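Local coordinates for 28 kDa product (Pseudomonas syringae pv. phaseolicola, PDB 1UKF), which acts as a papain-like cysteine protease and avirulence factor that cleaves itself, interacts with the host protein PBS1 and probably impairs plant defence, at residues 19-24 and 39-44; 73-78 and 90-95; 132-137 and 143-148. All coordinates share one frame; numbering follows the deposited sequence.

Interaction 1. Residues 19-24 and 39-44; sequences AGLSTE and DHLDYN
Glu-24 and His-40 meet through a nearly straight hydrogen bond: NE2 of His-40 donates to OE2 of Glu-24 over 2.8 Å, with an angle of 178° at the hydrogen. The oxygen lies in the plane of the imidazole and receives the N-H on its anti lone pair, the one turned away from OE1, while the carboxylate and ring planes stand 33° apart. Glu-24 gets there by a bend: CG is anti to the backbone N (chi1 173°), and the chain then bends at chi2. OE1 is left for a salt bridge to NE of Arg-54, so both carboxylate oxygens are held. Residues 19-24 lie on helix 18-27, which carries the catalytic Cys-18 of this papain-like fold at its start; His-40 and Leu-41 sit in the last turn of helix 34-41, which ends just before Asp-42. Leu-41, next to His-40 in the chain, adds the apolar part of the contact. Its CD2 branch lies 3.6 Å from CG of Glu-24, against the aliphatic part of the bent chain, and 4.1 Å from CD2 of Leu-21. The two leucine side chains run antiparallel alongside each other and touch methyl to methyl. His-40 also packs against Met-28.

Interaction 2. Residues 73-78 and 90-95; sequences PFFTAS and RREPKT
Phe-75 presents one face of its ring to Pro-93, and this CH-pi contact carries most of the interface. CB of Pro-93 sits over the ring, displaced from the middle toward the rim, 3.8 Å from the centroid of Phe-75. Its direction from the centroid is 18° off the ring normal. The nearest ring carbon is CE1 of Phe-75, 3.7 Å from CB of Pro-93; CG of Pro-93 comes to 3.9 Å from CD1 of Phe-75, so the pyrrolidine lies closer to the CD1-CE1 side of the phenyl group than to the other. With CG anti to its carbonyl carbon (chi1 -81°), Phe-75 extends its ring from the helix toward the incoming strand.

Thr-95 approaches differently. Its OG1 lies in the plane of the ring, at the edge, 3.8 Å from CZ of Phe-75, and the two side chains cross at about a right angle. That hydroxyl has its polar partner in OD1 of Asn-182; toward the phenyl ring it makes just a close contact at the edge. Glu-92 adds a marginal, oblique approach of OE2 to CD1 of Phe-75.

Strand 178-187 lies beside strand 88-97 and contributes Phe-184, whose ring meets that of Phe-75 edge-to-face. The arrangement is a helix-on-sheet contact at the protein surface, away from the catalytic residues: the first turn of helix 73-84 rests on strand 88-97, one of the two edge strands of the antiparallel sheet of the papain-like fold, at the break in that strand where Pro-93 lies.

Interaction 3. Residues 132-137 and 143-148; sequences HAIACS and FKLFDP
His-132 and Asp-147, both active-site residues, are joined by a hydrogen bond from NE2 of the imidazole to OD1 of the carboxylate, 2.7 Å long with an angle of 169° at the hydrogen. OD1 lies in the plane of the ring, but the two flat groups are twisted 38° against each other, and the N-H reaches the oxygen from above the carboxylate plane. Each residue has CG anti to its backbone N (chi1 179° for His-132), which swings the two groups together at the open end of the hairpin, away from its turn.

The aspartate is gripped further by OH of Tyr-171 at OD2 and by the backbone N of Asn-149 at OD1, so three partners fix its rotation. Ile-134 packs against it, with CG2 3.6 Å from CG of Asp-147, and CD of Pro-148 comes to 3.3 Å from O of Ala-133.

Behind this site, the antiparallel pairing of strands 130-139 and 142-147 holds the backbones that carry His-132 and Asp-147 side by side. Ala-135 and Phe-146 form a hydrogen-bonded pair, N of Phe-146 reaching O of Ala-135 over 2.8 Å; Cys-136 faces Leu-145 in a non-hydrogen-bonded pair, and Ser-137 with Lys-144 is hydrogen-bonded again. Farther along, CB of Cys-136 touches CZ of Phe-143 at 3.6 Å, and its sulfur stands obliquely beside that ring. Phe-146 stacks on Trp-25 of helix 18-27.

Cys-18, at the start of that helix, touches His-132 and completes the Cys-His-Asp triad of the papain-like protease. With NE2 engaged by Asp-147, the imidazole is held in orientation beside the cysteine, consistent with the charge relay of thiol proteases.

From the N terminus, interaction 1 comes first, closing the short excursion between helices 18-27 and 34-41. Interaction 2 then brings strand 88-97 back against helix 73-84, closing the loop between them, and interaction 3 closes the hairpin of strands 130-139 and 142-147. The three follow in series, with none nested in or crossing another. Interactions 1 and 3 touch directly: Ser-22, on the catalytic helix, lies against Ala-133, Ile-134, Ala-135 and Pro-148, joining the helical part of the protease to its sheet. Interaction 2 stands apart, its centre about 21 Å from that of interaction 1 and about 16 Å from that of interaction 3, yet it reaches the sheet that holds interaction 3, at the edge strand 88-97.

Interaction 1. Residues 19-24 and 39-44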
ATOM      1  N   ALA A  19       2.601   0.498  -7.160  1.00  8.86           N
ATOM      2  CA  ALA A  19       3.570   1.135  -6.275  1.00  9.51           C
ATOM      3  C   ALA A  19       3.584   2.647  -6.496  1.00  8.58           C
ATOM      4  O   ALA A  19       3.625   3.419  -5.536  1.00  8.94           O
ATOM      5  CB  ALA A  19       4.962   0.550  -6.496  1.00 10.12           C
ATOM      6  N   GLY A  20       3.553   3.062  -7.761  1.00  9.03           N
ATOM      7  CA  GLY A  20       3.552   4.479  -8.080  1.00  8.59           C
ATOM      8  C   GLY A  20       2.295   5.185  -7.598  1.00  8.29           C
ATOM      9  O   GLY A  20       2.376   6.273  -7.026  1.00  8.87           O
ATOM     10  N   LEU A  21       1.132   4.582  -7.839  1.00  8.17           N
ATOM     11  CA  LEU A  21      -0.134   5.161  -7.400  1.00  8.69           C
ATOM     12  C   LEU A  21      -0.201   5.230  -5.879  1.00  8.46           C
ATOM     13  O   LEU A  21      -0.674   6.220  -5.319  1.00  8.91           O
ATOM     14  CB  LEU A  21      -1.312   4.329  -7.917  1.00  9.43           C
ATOM     15  CG  LEU A  21      -1.616   4.418  -9.415  1.00  9.97           C
ATOM     16  CD1 LEU A  21      -2.624   3.341  -9.795  1.00 10.72           C
ATOM     17  CD2 LEU A  21      -2.151   5.808  -9.759  1.00 11.84           C
ATOM     18  N   SER A  22       0.265   4.178  -5.211  1.00  8.46           N
ATOM     19  CA  SER A  22       0.247   4.138  -3.756  1.00  8.45           C
ATOM     20  C   SER A  22       1.138   5.227  -3.178  1.00  8.28           C
ATOM     21  O   SER A  22       0.790   5.857  -2.175  1.00  9.01           O
ATOM     22  CB  SER A  22       0.695   2.763  -3.256  1.00  8.81           C
ATOM     23  OG  SER A  22      -0.274   1.785  -3.582  1.00  9.97           O
ATOM     24  N   THR A  23       2.286   5.458  -3.808  1.00  9.13           N
ATOM     25  CA  THR A  23       3.189   6.492  -3.324  1.00 10.18           C
ATOM     26  C   THR A  23       2.586   7.875  -3.576  1.00  9.16           C
ATOM     27  O   THR A  23       2.698   8.763  -2.729  1.00  9.88           O
ATOM     28  CB  THR A  23       4.577   6.373  -3.981  1.00  9.59           C
ATOM     29  OG1 THR A  23       5.127   5.082  -3.682  1.00  9.91           O
ATOM     30  CG2 THR A  23       5.524   7.433  -3.434  1.00 10.24           C
ATOM     31  N   GLU A  24       1.932   8.059  -4.722  1.00  9.41           N
ATOM     32  CA  GLU A  24       1.293   9.341  -5.018  1.00 10.30           C
ATOM     33  C   GLU A  24       0.204   9.583  -3.967  1.00 11.21           C
ATOM     34  O   GLU A  24       0.041  10.699  -3.478  1.00 11.78           O
ATOM     35  CB  GLU A  24       0.694   9.324  -6.432  1.00 10.70           C
ATOM     36  CG  GLU A  24      -0.147  10.552  -6.815  1.00 12.30           C
ATOM     37  CD  GLU A  24       0.648  11.845  -6.910  1.00 12.22           C
ATOM     38  OE1 GLU A  24       1.896  11.810  -6.865  1.00 13.48           O
ATOM     39  OE2 GLU A  24       0.010  12.912  -7.046  1.00 15.14           O
ATOM     40  N   ASP A  39     -10.493  10.844  -7.317  1.00 10.59           N
ATOM     41  CA  ASP A  39     -10.694  11.556  -8.582  1.00 11.15           C
ATOM     42  C   ASP A  39      -9.324  11.947  -9.136  1.00 10.28           C
ATOM     43  O   ASP A  39      -9.088  11.901 -10.344  1.00 11.57           O
ATOM     44  CB  ASP A  39     -11.536  12.823  -8.380  1.00 13.72           C
ATOM     45  CG  ASP A  39     -13.009  12.528  -8.160  1.00 13.49           C
ATOM     46  OD1 ASP A  39     -13.437  11.379  -8.384  1.00 15.35           O
ATOM     47  OD2 ASP A  39     -13.745  13.459  -7.770  1.00 16.93           O
ATOM     48  N   HIS A  40      -8.421  12.329  -8.239  1.00 11.06           N
ATOM     49  CA  HIS A  40      -7.064  12.719  -8.613  1.00 10.42           C
ATOM     50  C   HIS A  40      -6.293  11.559  -9.253  1.00 10.48           C
ATOM     51  O   HIS A  40      -5.588  11.737 -10.253  1.00 10.98           O
ATOM     52  CB  HIS A  40      -6.322  13.206  -7.361  1.00 11.73           C
ATOM     53  CG  HIS A  40      -4.861  13.468  -7.572  1.00 11.83           C
ATOM     54  ND1 HIS A  40      -4.392  14.490  -8.369  1.00 12.92           N
ATOM     55  CD2 HIS A  40      -3.766  12.854  -7.065  1.00 12.84           C
ATOM     56  CE1 HIS A  40      -3.071  14.494  -8.344  1.00 13.28           C
ATOM     57  NE2 HIS A  40      -2.666  13.511  -7.560  1.00 13.75           N
ATOM     58  N   LEU A  41      -6.450  10.372  -8.676  1.00 10.02           N
ATOM     59  CA  LEU A  41      -5.757   9.176  -9.138  1.00 10.06           C
ATOM     60  C   LEU A  41      -6.460   8.435 -10.268  1.00  9.92           C
ATOM     61  O   LEU A  41      -5.872   7.531 -10.869  1.00 10.37           O
ATOM     62  CB  LEU A  41      -5.557   8.224  -7.958  1.00 10.85           C
ATOM     63  CG  LEU A  41      -4.728   8.777  -6.799  1.00 10.57           C
ATOM     64  CD1 LEU A  41      -4.944   7.937  -5.548  1.00 13.84           C
ATOM     65  CD2 LEU A  41      -3.263   8.802  -7.189  1.00 13.18           C
ATOM     66  N   ASP A  42      -7.707   8.809 -10.552  1.00  9.52           N
ATOM     67  CA  ASP A  42      -8.475   8.158 -11.611  1.00 11.03           C
ATOM     68  C   ASP A  42      -7.806   8.380 -12.971  1.00 10.32           C
ATOM     69  O   ASP A  42      -6.951   9.253 -13.120  1.00 10.89           O
ATOM     70  CB  ASP A  42      -9.919   8.673 -11.628  1.00 11.59           C
ATOM     71  CG  ASP A  42     -10.927   7.587 -11.987  1.00 10.74           C
ATOM     72  OD1 ASP A  42     -10.543   6.591 -12.642  1.00 12.25           O
ATOM     73  OD2 ASP A  42     -12.114   7.732 -11.619  1.00 11.41           O
ATOM     74  N   TYR A  43      -8.221   7.602 -13.963  1.00 10.59           N
ATOM     75  CA  TYR A  43      -7.614   7.640 -15.288  1.00 11.45           C
ATOM     76  C   TYR A  43      -7.523   8.974 -16.014  1.00 12.05           C
ATOM     77  O   TYR A  43      -6.580   9.194 -16.771  1.00 12.73           O
ATOM     78  CB  TYR A  43      -8.284   6.593 -16.174  1.00 11.25           C
ATOM     79  CG  TYR A  43      -8.272   5.229 -15.520  1.00  9.81           C
ATOM     80  CD1 TYR A  43      -9.430   4.692 -14.962  1.00 10.26           C
ATOM     81  CD2 TYR A  43      -7.082   4.515 -15.380  1.00  9.78           C
ATOM     82  CE1 TYR A  43      -9.405   3.482 -14.275  1.00  9.71           C
ATOM     83  CE2 TYR A  43      -7.045   3.309 -14.694  1.00  9.76           C
ATOM     84  CZ  TYR A  43      -8.207   2.801 -14.142  1.00  8.98           C
ATOM     85  OH  TYR A  43      -8.168   1.620 -13.438  1.00  9.22           O
ATOM     86  N   ASN A  44      -8.479   9.866 -15.790  1.00 11.85           N
ATOM     87  CA  ASN A  44      -8.441  11.166 -16.450  1.00 12.62           C
ATOM     88  C   ASN A  44      -7.872  12.227 -15.514  1.00 13.53           C
ATOM     89  O   ASN A  44      -7.954  13.421 -15.792  1.00 15.23           O
ATOM     90  CB  ASN A  44      -9.846  11.568 -16.909  1.00 12.79           C
ATOM     91  CG  ASN A  44     -10.764  11.908 -15.752  1.00 12.81           C
ATOM     92  OD1 ASN A  44     -10.604  11.393 -14.647  1.00 12.86           O
ATOM     93  ND2 ASN A  44     -11.741  12.772 -16.006  1.00 13.76           N
TER

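Interaction 2. Residues 73-78 and 90-95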
ATOM      1  N   PRO A  73      16.041  -7.050  -4.248  1.00 14.52           N
ATOM      2  CA  PRO A  73      15.636  -6.116  -5.304  1.00 12.60           C
ATOM      3  C   PRO A  73      14.313  -5.386  -5.125  1.00 11.73           C
ATOM      4  O   PRO A  73      14.211  -4.209  -5.465  1.00 10.92           O
ATOM      5  CB  PRO A  73      15.660  -6.982  -6.564  1.00 13.53           C
ATOM      6  CG  PRO A  73      15.361  -8.357  -6.044  1.00 13.02           C
ATOM      7  CD  PRO A  73      16.200  -8.412  -4.791  1.00 14.64           C
ATOM      8  N   PHE A  74      13.302  -6.070  -4.604  1.00 11.93           N
ATOM      9  CA  PHE A  74      12.005  -5.440  -4.404  1.00 11.08           C
ATOM     10  C   PHE A  74      12.031  -4.459  -3.237  1.00 12.03           C
ATOM     11  O   PHE A  74      11.370  -3.426  -3.283  1.00 12.40           O
ATOM     12  CB  PHE A  74      10.916  -6.501  -4.229  1.00 11.28           C
ATOM     13  CG  PHE A  74      10.756  -7.390  -5.431  1.00 12.05           C
ATOM     14  CD1 PHE A  74      11.364  -8.639  -5.480  1.00 15.30           C
ATOM     15  CD2 PHE A  74      10.047  -6.950  -6.544  1.00 12.06           C
ATOM     16  CE1 PHE A  74      11.272  -9.437  -6.615  1.00 15.78           C
ATOM     17  CE2 PHE A  74       9.949  -7.741  -7.687  1.00 13.28           C
ATOM     18  CZ  PHE A  74      10.564  -8.987  -7.723  1.00 13.49           C
ATOM     19  N   PHE A  75      12.799  -4.773  -2.196  1.00 11.06           N
ATOM     20  CA  PHE A  75      12.920  -3.859  -1.067  1.00 11.82           C
ATOM     21  C   PHE A  75      13.637  -2.615  -1.577  1.00 12.20           C
ATOM     22  O   PHE A  75      13.306  -1.496  -1.201  1.00 12.13           O
ATOM     23  CB  PHE A  75      13.739  -4.484   0.071  1.00 12.98           C
ATOM     24  CG  PHE A  75      12.959  -5.431   0.944  1.00 13.75           C
ATOM     25  CD1 PHE A  75      13.511  -5.901   2.131  1.00 16.74           C
ATOM     26  CD2 PHE A  75      11.682  -5.860   0.584  1.00 13.55           C
ATOM     27  CE1 PHE A  75      12.809  -6.783   2.947  1.00 16.83           C
ATOM     28  CE2 PHE A  75      10.971  -6.745   1.396  1.00 14.15           C
ATOM     29  CZ  PHE A  75      11.538  -7.205   2.579  1.00 16.52           C
ATOM     30  N   THR A  76      14.625  -2.820  -2.441  1.00 11.92           N
ATOM     31  CA  THR A  76      15.385  -1.713  -3.002  1.00 12.32           C
ATOM     32  C   THR A  76      14.499  -0.820  -3.871  1.00 11.59           C
ATOM     33  O   THR A  76      14.550   0.405  -3.766  1.00 12.22           O
ATOM     34  CB  THR A  76      16.570  -2.242  -3.836  1.00 12.53           C
ATOM     35  OG1 THR A  76      17.478  -2.937  -2.972  1.00 15.25           O
ATOM     36  CG2 THR A  76      17.301  -1.100  -4.530  1.00 14.57           C
ATOM     37  N   ALA A  77      13.680  -1.436  -4.717  1.00 10.44           N
ATOM     38  CA  ALA A  77      12.785  -0.692  -5.599  1.00 10.23           C
ATOM     39  C   ALA A  77      11.733   0.094  -4.814  1.00  9.33           C
ATOM     40  O   ALA A  77      11.469   1.258  -5.114  1.00  9.90           O
ATOM     41  CB  ALA A  77      12.110  -1.648  -6.579  1.00 11.34           C
ATOM     42  N   SER A  78      11.132  -0.544  -3.814  1.00 10.51           N
ATOM     43  CA  SER A  78      10.121   0.120  -3.002  1.00 10.31           C
ATOM     44  C   SER A  78      10.738   1.286  -2.241  1.00 11.17           C
ATOM     45  O   SER A  78      10.114   2.337  -2.079  1.00 11.51           O
ATOM     46  CB  SER A  78       9.489  -0.871  -2.025  1.00 11.23           C
ATOM     47  OG  SER A  78       8.707  -1.821  -2.720  1.00 13.88           O
ATOM     48  N   ARG A  90      11.959   4.599   7.956  1.00 19.75           N
ATOM     49  CA  ARG A  90      12.145   4.760   9.394  1.00 20.67           C
ATOM     50  C   ARG A  90      12.648   3.475  10.038  1.00 21.16           C
ATOM     51  O   ARG A  90      13.271   3.498  11.100  1.00 22.22           O
ATOM     52  CB  ARG A  90      10.828   5.174  10.056  1.00 23.34           C
ATOM     53  CG  ARG A  90      10.358   6.583   9.728  1.00 27.05           C
ATOM     54  CD  ARG A  90      11.300   7.639  10.292  1.00 31.01           C
ATOM     55  NE  ARG A  90      12.572   7.683   9.578  1.00 33.91           N
ATOM     56  CZ  ARG A  90      13.570   8.506   9.879  1.00 34.73           C
ATOM     57  NH1 ARG A  90      13.448   9.360  10.886  1.00 36.18           N
ATOM     58  NH2 ARG A  90      14.691   8.478   9.170  1.00 36.06           N
ATOM     59  N   ARG A  91      12.372   2.350   9.390  1.00 20.73           N
ATOM     60  CA  ARG A  91      12.785   1.054   9.909  1.00 20.70           C
ATOM     61  C   ARG A  91      13.116   0.106   8.777  1.00 20.29           C
ATOM     62  O   ARG A  91      12.813   0.372   7.616  1.00 19.24           O
ATOM     63  CB  ARG A  91      11.658   0.427  10.735  1.00 21.43           C
ATOM     64  CG  ARG A  91      11.342   1.110  12.047  1.00 22.08           C
ATOM     65  CD  ARG A  91      12.385   0.792  13.105  1.00 23.58           C
ATOM     66  NE  ARG A  91      11.931   1.192  14.433  1.00 23.82           N
ATOM     67  CZ  ARG A  91      11.676   2.445  14.792  1.00 24.27           C
ATOM     68  NH1 ARG A  91      11.834   3.433  13.922  1.00 24.33           N
ATOM     69  NH2 ARG A  91      11.255   2.712  16.020  1.00 24.53           N
ATOM     70  N   GLU A  92      13.746  -1.007   9.130  1.00 19.97           N
ATOM     71  CA  GLU A  92      14.084  -2.034   8.161  1.00 20.26           C
ATOM     72  C   GLU A  92      12.739  -2.589   7.708  1.00 18.09           C
ATOM     73  O   GLU A  92      11.829  -2.742   8.521  1.00 18.65           O
ATOM     74  CB  GLU A  92      14.898  -3.137   8.843  1.00 22.62           C
ATOM     75  CG  GLU A  92      15.198  -4.347   7.978  1.00 25.58           C
ATOM     76  CD  GLU A  92      16.011  -3.995   6.751  1.00 27.81           C
ATOM     77  OE1 GLU A  92      16.965  -3.201   6.881  1.00 29.61           O
ATOM     78  OE2 GLU A  92      15.702  -4.517   5.660  1.00 31.61           O
ATOM     79  N   PRO A  93      12.581  -2.867   6.404  1.00 16.89           N
ATOM     80  CA  PRO A  93      11.292  -3.407   5.961  1.00 16.99           C
ATOM     81  C   PRO A  93      10.939  -4.656   6.764  1.00 17.29           C
ATOM     82  O   PRO A  93      11.778  -5.539   6.954  1.00 19.24           O
ATOM     83  CB  PRO A  93      11.538  -3.711   4.488  1.00 16.93           C
ATOM     84  CG  PRO A  93      12.496  -2.629   4.090  1.00 17.69           C
ATOM     85  CD  PRO A  93      13.466  -2.605   5.256  1.00 17.51           C
ATOM     86  N   LYS A  94       9.701  -4.722   7.240  1.00 16.75           N
ATOM     87  CA  LYS A  94       9.253  -5.859   8.031  1.00 17.16           C
ATOM     88  C   LYS A  94       8.384  -6.801   7.211  1.00 18.28           C
ATOM     89  O   LYS A  94       7.549  -6.363   6.423  1.00 19.62           O
ATOM     90  CB  LYS A  94       8.469  -5.374   9.249  1.00 17.92           C
ATOM     91  CG  LYS A  94       7.970  -6.495  10.140  1.00 19.67           C
ATOM     92  CD  LYS A  94       7.224  -5.950  11.343  1.00 19.65           C
ATOM     93  CE  LYS A  94       6.691  -7.077  12.207  1.00 19.64           C
ATOM     94  NZ  LYS A  94       5.956  -6.556  13.387  1.00 22.52           N
ATOM     95  N   THR A  95       8.587  -8.100   7.398  1.00 16.63           N
ATOM     96  CA  THR A  95       7.816  -9.103   6.681  1.00 17.43           C
ATOM     97  C   THR A  95       6.932  -9.881   7.646  1.00 17.63           C
ATOM     98  O   THR A  95       7.427 -10.534   8.564  1.00 20.09           O
ATOM     99  CB  THR A  95       8.734 -10.104   5.950  1.00 18.72           C
ATOM    100  OG1 THR A  95       9.578  -9.402   5.031  1.00 20.43           O
ATOM    101  CG2 THR A  95       7.908 -11.127   5.188  1.00 18.73           C
TER

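Interaction 3. Residues 132-137 and 143-148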
ATOM      1  N   HIS A 132       1.754  -6.811  -5.122  1.00 12.97           N
ATOM      2  CA  HIS A 132       0.776  -5.738  -5.213  1.00 11.21           C
ATOM      3  C   HIS A 132       0.977  -4.740  -4.080  1.00 13.28           C
ATOM      4  O   HIS A 132       0.910  -5.090  -2.898  1.00 15.46           O
ATOM      5  CB  HIS A 132      -0.646  -6.277  -5.154  1.00 10.73           C
ATOM      6  CG  HIS A 132      -1.685  -5.203  -5.212  1.00 10.16           C
ATOM      7  ND1 HIS A 132      -1.782  -4.328  -6.273  1.00 11.44           N
ATOM      8  CD2 HIS A 132      -2.651  -4.844  -4.336  1.00 10.29           C
ATOM      9  CE1 HIS A 132      -2.765  -3.476  -6.047  1.00  9.97           C
ATOM     10  NE2 HIS A 132      -3.309  -3.766  -4.879  1.00  9.86           N
ATOM     11  N   ALA A 133       1.190  -3.488  -4.450  1.00  9.95           N
ATOM     12  CA  ALA A 133       1.440  -2.440  -3.480  1.00  9.34           C
ATOM     13  C   ALA A 133       0.205  -1.644  -3.097  1.00  8.98           C
ATOM     14  O   ALA A 133      -0.640  -1.341  -3.940  1.00  9.93           O
ATOM     15  CB  ALA A 133       2.504  -1.502  -4.022  1.00 10.90           C
ATOM     16  N   ILE A 134       0.108  -1.329  -1.810  1.00  8.18           N
ATOM     17  CA  ILE A 134      -0.975  -0.519  -1.272  1.00  8.59           C
ATOM     18  C   ILE A 134      -0.312   0.448  -0.294  1.00  7.41           C
ATOM     19  O   ILE A 134       0.892   0.362  -0.045  1.00  7.77           O
ATOM     20  CB  ILE A 134      -2.050  -1.376  -0.546  1.00  8.82           C
ATOM     21  CG1 ILE A 134      -1.450  -2.108   0.658  1.00  9.78           C
ATOM     22  CG2 ILE A 134      -2.663  -2.363  -1.532  1.00 10.03           C
ATOM     23  CD1 ILE A 134      -2.464  -2.904   1.465  1.00 11.68           C
ATOM     24  N   ALA A 135      -1.078   1.380   0.257  1.00  8.19           N
ATOM     25  CA  ALA A 135      -0.503   2.339   1.189  1.00  8.35           C
ATOM     26  C   ALA A 135      -1.474   2.675   2.300  1.00  8.08           C
ATOM     27  O   ALA A 135      -2.677   2.449   2.190  1.00  8.61           O
ATOM     28  CB  ALA A 135      -0.097   3.618   0.447  1.00  9.63           C
ATOM     29  N   CYS A 136      -0.949   3.216   3.387  1.00  8.02           N
ATOM     30  CA  CYS A 136      -1.801   3.606   4.496  1.00  9.41           C
ATOM     31  C   CYS A 136      -1.162   4.730   5.290  1.00  9.35           C
ATOM     32  O   CYS A 136       0.057   4.918   5.267  1.00  9.79           O
ATOM     33  CB  CYS A 136      -2.121   2.405   5.403  1.00  9.40           C
ATOM     34  SG  CYS A 136      -0.707   1.573   6.153  1.00 10.18           S
ATOM     35  N   SER A 137      -2.008   5.495   5.968  1.00 10.05           N
ATOM     36  CA  SER A 137      -1.567   6.620   6.773  1.00 10.68           C
ATOM     37  C   SER A 137      -2.497   6.732   7.962  1.00 10.43           C
ATOM     38  O   SER A 137      -3.719   6.668   7.816  1.00 12.08           O
ATOM     39  CB  SER A 137      -1.618   7.905   5.950  1.00 10.52           C
ATOM     40  OG  SER A 137      -1.265   9.030   6.738  1.00 13.32           O
ATOM     41  N   PHE A 143      -7.485   5.960  10.672  1.00 11.86           N
ATOM     42  CA  PHE A 143      -6.600   5.108   9.882  1.00 11.61           C
ATOM     43  C   PHE A 143      -7.117   5.068   8.445  1.00 11.24           C
ATOM     44  O   PHE A 143      -8.261   4.681   8.202  1.00 11.76           O
ATOM     45  CB  PHE A 143      -6.557   3.690  10.453  1.00 12.03           C
ATOM     46  CG  PHE A 143      -5.711   2.742   9.647  1.00 10.64           C
ATOM     47  CD1 PHE A 143      -4.335   2.927   9.551  1.00 11.82           C
ATOM     48  CD2 PHE A 143      -6.295   1.682   8.958  1.00 11.04           C
ATOM     49  CE1 PHE A 143      -3.551   2.069   8.779  1.00 11.47           C
ATOM     50  CE2 PHE A 143      -5.517   0.819   8.185  1.00 11.39           C
ATOM     51  CZ  PHE A 143      -4.143   1.014   8.095  1.00 11.17           C
ATOM     52  N   LYS A 144      -6.273   5.480   7.503  1.00 10.46           N
ATOM     53  CA  LYS A 144      -6.632   5.502   6.084  1.00 10.74           C
ATOM     54  C   LYS A 144      -5.822   4.459   5.324  1.00 10.08           C
ATOM     55  O   LYS A 144      -4.620   4.332   5.539  1.00 10.37           O
ATOM     56  CB  LYS A 144      -6.329   6.871   5.468  1.00 11.37           C
ATOM     57  CG  LYS A 144      -7.033   8.066   6.084  1.00 13.79           C
ATOM     58  CD  LYS A 144      -6.579   9.340   5.376  1.00 15.09           C
ATOM     59  CE  LYS A 144      -7.279  10.578   5.911  1.00 17.65           C
ATOM     60  NZ  LYS A 144      -6.787  11.805   5.226  1.00 19.04           N
ATOM     61  N   LEU A 145      -6.478   3.728   4.429  1.00  9.78           N
ATOM     62  CA  LEU A 145      -5.792   2.724   3.630  1.00 10.06           C
ATOM     63  C   LEU A 145      -6.247   2.834   2.183  1.00  9.36           C
ATOM     64  O   LEU A 145      -7.442   2.934   1.899  1.00 10.09           O
ATOM     65  CB  LEU A 145      -6.066   1.317   4.173  1.00 10.89           C
ATOM     66  CG  LEU A 145      -5.339   0.178   3.448  1.00 10.94           C
ATOM     67  CD1 LEU A 145      -5.069  -0.955   4.421  1.00 13.86           C
ATOM     68  CD2 LEU A 145      -6.162  -0.301   2.258  1.00 12.79           C
ATOM     69  N   PHE A 146      -5.284   2.829   1.270  1.00  8.07           N
ATOM     70  CA  PHE A 146      -5.571   2.924  -0.155  1.00  8.24           C
ATOM     71  C   PHE A 146      -5.028   1.715  -0.901  1.00  7.34           C
ATOM     72  O   PHE A 146      -3.843   1.385  -0.796  1.00  7.99           O
ATOM     73  CB  PHE A 146      -4.953   4.206  -0.737  1.00  7.69           C
ATOM     74  CG  PHE A 146      -4.896   4.230  -2.249  1.00  7.71           C
ATOM     75  CD1 PHE A 146      -6.063   4.257  -3.010  1.00  8.39           C
ATOM     76  CD2 PHE A 146      -3.672   4.228  -2.907  1.00  8.18           C
ATOM     77  CE1 PHE A 146      -6.004   4.281  -4.404  1.00  8.69           C
ATOM     78  CE2 PHE A 146      -3.605   4.252  -4.300  1.00  9.71           C
ATOM     79  CZ  PHE A 146      -4.775   4.279  -5.045  1.00  8.15           C
ATOM     80  N   ASP A 147      -5.908   1.045  -1.636  1.00  7.70           N
ATOM     81  CA  ASP A 147      -5.520  -0.098  -2.452  1.00  7.35           C
ATOM     82  C   ASP A 147      -5.875   0.324  -3.876  1.00  7.36           C
ATOM     83  O   ASP A 147      -7.048   0.513  -4.192  1.00  7.81           O
ATOM     84  CB  ASP A 147      -6.325  -1.340  -2.080  1.00  8.20           C
ATOM     85  CG  ASP A 147      -5.933  -2.552  -2.905  1.00  8.97           C
ATOM     86  OD1 ASP A 147      -5.482  -2.371  -4.055  1.00  8.66           O
ATOM     87  OD2 ASP A 147      -6.087  -3.690  -2.408  1.00 10.87           O
ATOM     88  N   PRO A 148      -4.871   0.485  -4.751  1.00  7.55           N
ATOM     89  CA  PRO A 148      -5.116   0.891  -6.139  1.00  8.74           C
ATOM     90  C   PRO A 148      -6.201   0.095  -6.878  1.00  8.40           C
ATOM     91  O   PRO A 148      -6.858   0.630  -7.771  1.00  8.65           O
ATOM     92  CB  PRO A 148      -3.744   0.736  -6.787  1.00  9.66           C
ATOM     93  CG  PRO A 148      -2.798   1.050  -5.658  1.00 10.78           C
ATOM     94  CD  PRO A 148      -3.427   0.319  -4.490  1.00  8.28           C
TER